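PDB 4AXH: Sec-alkylsulfatase from Pseudomonas sp., which hydrolyses (R)-secondary-alkyl sulfates with strict inversion of configuration, using a pair of zinc ions to give (S)-alcohols and inorganic sulfate. Local coordinates for residues A[86-91]-A[237-242]; A[106-111]-A[244-249]. One frame throughout, in Å; residues are numbered along the deposited sequence.

Contact 1: residues A[86-91]-A[237-242]; sequences MGAYQF and VPRGAQ
R239 and F91 carry most of this contact, in which the 3-10 turn that follows strand 82-85 lies along an irregular part of the metallo-beta-lactamase-type domain, the long loop between helix 222-233 and strand 266-268. From A88 to F91 and from R239 to A241 the two chains run nearly in the same direction, 10° apart, yet no hydrogen bond joins them, and packing, including a CH-pi contact, holds them together.

The side chain of R239 can be followed outward. Its CB sits 3.8 Å from A88 O, and the next atom, CG, packs against A88 CB at 3.7 Å. There the chain bends at chi2, which turns CD up to the phenol of Y89, with R239 CD 3.4 Å from Y89 OH. NE passes the same oxygen, and Y89 OH thus comes to lie over one face of the guanidinium, whose plane is tilted by only 17° from the tyrosine ring. Neither polar group bonds the other: R239 NH1 donates to the carbonyl oxygen of G234, and Y89 OH is probably paired with the side chain of Q244, so the phenol oxygen lies against the guanidinium by contact alone, each group having its polar partner elsewhere.

Further along, the F91 ring covers the peptide at G240. With CG set between the backbone N and the carbonyl carbon (chi1 61°), the ring reaches across to the loop, and G240 CA makes a CH-pi contact 3.7 Å from its centroid. The backbone angles of G240 are ones that by themselves call for glycine. The ring also touches the next residue, with F91 CE2 3.5 Å from A241 N.

Contact 2: residues A[106-111]-A[244-249]; sequences WRQAQL and QVDSGL. Unlike the reference sequence in segment 106-111: R107 (reference His).
The last turns of helix 103-111 present A109 and Q108 to the irregular backbone of 244-249, which comes nearest at D246, where the CA atoms of A109 and D246 are 5.2 Å apart. The loop belongs to the metallo-beta-lactamase-type domain and is shaped here by an Asx turn: G248 N donates to D246 OD2 at 3.0 Å, reaching the oxygen from above the carboxylate plane, 59° out of it. The positive phi of G248 favours glycine at this place.

A109 packs on D246. The methyl carbon A109 CB rests on D246 CB at 3.7 Å, and it also approaches the carbonyl oxygen of V245. The D246 carboxylate swings away from its own amide nitrogen (chi1 -161°) and lies against the helix backbone, where D246 OD1 comes to 3.5 Å from A109 CA. No hydrogen bond crosses between the segments; the buried acid is satisfied by its surroundings instead. D246 OD1 forms a salt bridge with K251, whose NZ is also bonded to the carbonyl oxygens of V245 and A109, tying both segments to one ammonium group, while OD2 accepts from N112 as well as from G248. Such a cationic neighbour would probably favour the ionised form of the acid.

Q108, one residue earlier on the helix, meets G248. Its chain bends at chi2, and its amide stands almost perpendicular to the D246 carboxylate, the planes 82° apart. The amide nitrogen is taken by the carbonyl oxygen of P314, so its approach to the loop is packing alone. G248 O accepts instead from N112 ND2, and Q108 CG lies 3.6 Å from this carbonyl oxygen.

Both contacts engage the long loop between helix 222-233 and strand 266-268, contact 1 through residues 237-242 and contact 2 through 244-249, with their centres 10 Å apart. Contact 1 lies near the surface and rests on an aromatic ring and the aliphatic part of an arginine; contact 2 is buried, and there a carboxylate and nearby carbonyl oxygens are met by side-chain donors of a lysine and an asparagine. The two meet directly through a probable hydrogen bond between P238 O and Q244 N. G248 is about 4 Å from the side chain of Y417, which binds sulfate, whereas the R239 side chain of contact 1 is about 11 Å from that of Q232, another sulfate-binding residue.

Contact 1: residues A[86-91]-A[237-242]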
# COMPACT_ATOMS: atom_id res chain seq x y z
N MET A 86 -4.00 -7.42 35.77
CA MET A 86 -3.20 -8.62 35.52
C MET A 86 -3.82 -9.84 36.22
O MET A 86 -3.65 -10.96 35.73
CB MET A 86 -1.75 -8.41 35.98
CG MET A 86 -0.88 -7.80 34.91
SD MET A 86 -0.60 -8.86 33.46
CE MET A 86 0.24 -10.20 34.24
N GLY A 87 -4.56 -9.60 37.31
CA GLY A 87 -5.27 -10.62 38.07
C GLY A 87 -6.31 -11.38 37.27
O GLY A 87 -6.68 -12.49 37.65
N ALA A 88 -6.78 -10.80 36.14
CA ALA A 88 -7.76 -11.44 35.27
C ALA A 88 -7.17 -12.65 34.48
O ALA A 88 -7.93 -13.53 34.07
CB ALA A 88 -8.34 -10.43 34.32
N TYR A 89 -5.83 -12.68 34.31
CA TYR A 89 -5.12 -13.73 33.59
C TYR A 89 -4.51 -14.83 34.48
O TYR A 89 -3.62 -15.55 34.04
CB TYR A 89 -4.08 -13.11 32.65
CG TYR A 89 -4.69 -12.19 31.62
CD1 TYR A 89 -5.31 -12.70 30.47
CD2 TYR A 89 -4.66 -10.81 31.78
CE1 TYR A 89 -5.90 -11.86 29.53
CE2 TYR A 89 -5.25 -9.95 30.84
CZ TYR A 89 -5.88 -10.48 29.72
OH TYR A 89 -6.46 -9.65 28.80
N GLN A 90 -5.05 -14.99 35.70
CA GLN A 90 -4.63 -15.98 36.70
C GLN A 90 -4.74 -17.44 36.21
O GLN A 90 -3.87 -18.25 36.53
CB GLN A 90 -5.40 -15.80 38.00
CG GLN A 90 -4.60 -16.26 39.21
CD GLN A 90 -3.92 -15.12 39.91
OE1 GLN A 90 -4.35 -14.70 40.99
NE2 GLN A 90 -2.84 -14.61 39.32
N PHE A 91 -5.77 -17.75 35.41
CA PHE A 91 -6.02 -19.08 34.82
C PHE A 91 -4.83 -19.62 34.00
O PHE A 91 -4.75 -20.84 33.78
CB PHE A 91 -7.30 -19.05 33.95
CG PHE A 91 -7.26 -18.08 32.79
CD1 PHE A 91 -7.54 -16.73 32.97
CD2 PHE A 91 -6.96 -18.52 31.51
CE1 PHE A 91 -7.50 -15.84 31.89
CE2 PHE A 91 -6.93 -17.63 30.44
CZ PHE A 91 -7.18 -16.30 30.63
N VAL A 237 -14.39 -8.44 24.96
CA VAL A 237 -14.40 -9.88 25.22
C VAL A 237 -13.86 -10.17 26.64
O VAL A 237 -12.81 -9.64 27.02
CB VAL A 237 -13.63 -10.65 24.11
CG1 VAL A 237 -13.65 -12.16 24.36
CG2 VAL A 237 -14.17 -10.33 22.71
N PRO A 238 -14.55 -11.01 27.44
CA PRO A 238 -14.06 -11.33 28.79
C PRO A 238 -12.73 -12.08 28.76
O PRO A 238 -12.34 -12.56 27.71
CB PRO A 238 -15.16 -12.25 29.36
CG PRO A 238 -16.31 -12.04 28.54
CD PRO A 238 -15.83 -11.70 27.18
N ARG A 239 -12.05 -12.21 29.91
CA ARG A 239 -10.80 -12.95 30.00
C ARG A 239 -11.15 -14.35 30.46
O ARG A 239 -12.13 -14.54 31.21
CB ARG A 239 -9.79 -12.27 30.95
CG ARG A 239 -9.70 -10.73 30.88
CD ARG A 239 -9.75 -10.14 29.48
NE ARG A 239 -9.79 -8.68 29.46
CZ ARG A 239 -10.02 -7.94 28.37
NH1 ARG A 239 -10.30 -8.53 27.21
NH2 ARG A 239 -10.01 -6.62 28.44
N GLY A 240 -10.38 -15.33 29.99
CA GLY A 240 -10.61 -16.74 30.30
C GLY A 240 -10.28 -17.63 29.12
O GLY A 240 -10.29 -17.16 27.98
N ALA A 241 -10.02 -18.94 29.41
CA ALA A 241 -9.64 -19.99 28.45
C ALA A 241 -10.61 -20.17 27.30
O ALA A 241 -10.20 -20.66 26.25
CB ALA A 241 -9.40 -21.30 29.17
N GLN A 242 -11.89 -19.74 27.49
CA GLN A 242 -12.94 -19.80 26.46
C GLN A 242 -13.11 -18.46 25.72
O GLN A 242 -13.88 -18.40 24.76
CB GLN A 242 -14.26 -20.27 27.08
CG GLN A 242 -14.35 -21.78 27.27
CD GLN A 242 -15.77 -22.29 27.09
OE1 GLN A 242 -16.39 -22.71 28.17
NE2 GLN A 242 -16.31 -22.29 25.99

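Contact 2: residues A[106-111]-A[244-249]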
# COMPACT_ATOMS: atom_id res chain seq x y z
N TRP A 106 -1.00 -20.15 24.24
CA TRP A 106 -0.98 -20.28 25.69
C TRP A 106 0.45 -20.09 26.24
O TRP A 106 0.61 -19.57 27.33
CB TRP A 106 -1.51 -21.68 26.05
CG TRP A 106 -1.69 -21.92 27.51
CD1 TRP A 106 -0.74 -22.35 28.38
CD2 TRP A 106 -2.91 -21.84 28.26
NE1 TRP A 106 -1.28 -22.50 29.64
CE2 TRP A 106 -2.62 -22.21 29.59
CE3 TRP A 106 -4.24 -21.49 27.93
CZ2 TRP A 106 -3.60 -22.25 30.59
CZ3 TRP A 106 -5.21 -21.51 28.94
CH2 TRP A 106 -4.88 -21.89 30.24
N ARG A 107 1.47 -20.56 25.51
CA ARG A 107 2.87 -20.48 25.86
C ARG A 107 3.24 -18.99 25.91
O ARG A 107 3.86 -18.54 26.88
CB ARG A 107 3.71 -21.18 24.76
CG ARG A 107 4.97 -21.84 25.26
CD ARG A 107 6.14 -20.96 25.07
NE ARG A 107 7.24 -21.50 25.88
CZ ARG A 107 8.51 -21.12 25.76
NH1 ARG A 107 8.86 -20.22 24.84
NH2 ARG A 107 9.45 -21.65 26.53
N GLN A 108 2.85 -18.21 24.85
CA GLN A 108 3.11 -16.78 24.73
C GLN A 108 2.32 -16.02 25.77
O GLN A 108 2.86 -15.09 26.38
CB GLN A 108 2.77 -16.28 23.32
CG GLN A 108 3.42 -14.95 22.95
CD GLN A 108 4.88 -14.99 22.65
OE1 GLN A 108 5.57 -16.00 22.78
NE2 GLN A 108 5.37 -13.89 22.20
N ALA A 109 1.07 -16.45 26.02
CA ALA A 109 0.17 -15.88 27.02
C ALA A 109 0.83 -15.95 28.39
O ALA A 109 0.88 -14.94 29.08
CB ALA A 109 -1.16 -16.64 27.03
N GLN A 110 1.43 -17.11 28.73
CA GLN A 110 2.13 -17.38 29.99
C GLN A 110 3.34 -16.53 30.16
O GLN A 110 3.61 -16.10 31.28
CB GLN A 110 2.53 -18.85 30.12
CG GLN A 110 1.36 -19.80 30.38
CD GLN A 110 1.88 -21.19 30.60
OE1 GLN A 110 2.33 -21.86 29.68
NE2 GLN A 110 1.90 -21.60 31.85
N LEU A 111 4.09 -16.30 29.08
CA LEU A 111 5.29 -15.49 29.10
C LEU A 111 4.92 -14.03 29.39
O LEU A 111 5.52 -13.39 30.24
CB LEU A 111 6.05 -15.63 27.77
CG LEU A 111 6.91 -16.90 27.58
CD1 LEU A 111 7.16 -17.19 26.12
CD2 LEU A 111 8.21 -16.78 28.27
N GLN A 244 -10.85 -14.10 25.85
CA GLN A 244 -9.60 -13.37 25.68
C GLN A 244 -8.48 -13.91 26.55
O GLN A 244 -8.65 -14.03 27.76
CB GLN A 244 -9.80 -11.88 25.95
CG GLN A 244 -8.98 -10.95 25.05
CD GLN A 244 -7.65 -10.60 25.66
OE1 GLN A 244 -7.45 -10.64 26.88
NE2 GLN A 244 -6.72 -10.23 24.82
N VAL A 245 -7.33 -14.26 25.95
CA VAL A 245 -6.22 -14.81 26.72
C VAL A 245 -4.92 -14.00 26.65
O VAL A 245 -4.16 -13.99 27.62
CB VAL A 245 -5.96 -16.33 26.48
CG1 VAL A 245 -7.16 -17.16 26.88
CG2 VAL A 245 -5.53 -16.63 25.05
N ASP A 246 -4.64 -13.36 25.49
CA ASP A 246 -3.40 -12.62 25.24
C ASP A 246 -3.52 -11.77 23.97
O ASP A 246 -4.45 -11.96 23.18
CB ASP A 246 -2.23 -13.63 25.08
CG ASP A 246 -0.85 -13.04 25.25
OD1 ASP A 246 -0.56 -12.54 26.36
OD2 ASP A 246 -0.04 -13.12 24.30
N SER A 247 -2.56 -10.86 23.77
CA SER A 247 -2.51 -10.04 22.57
C SER A 247 -1.14 -10.10 21.85
O SER A 247 -0.79 -9.19 21.08
CB SER A 247 -3.00 -8.62 22.83
OG SER A 247 -4.41 -8.60 22.99
N GLY A 248 -0.43 -11.22 22.03
CA GLY A 248 0.82 -11.51 21.35
C GLY A 248 1.99 -10.79 21.94
O GLY A 248 2.85 -11.43 22.55
N LEU A 249 2.04 -9.46 21.78
CA LEU A 249 3.12 -8.64 22.30
C LEU A 249 2.82 -8.04 23.67
O LEU A 249 3.64 -7.28 24.20
CB LEU A 249 3.51 -7.54 21.30
CG LEU A 249 3.91 -7.98 19.92
CD1 LEU A 249 4.07 -6.78 19.01
CD2 LEU A 249 5.20 -8.81 19.96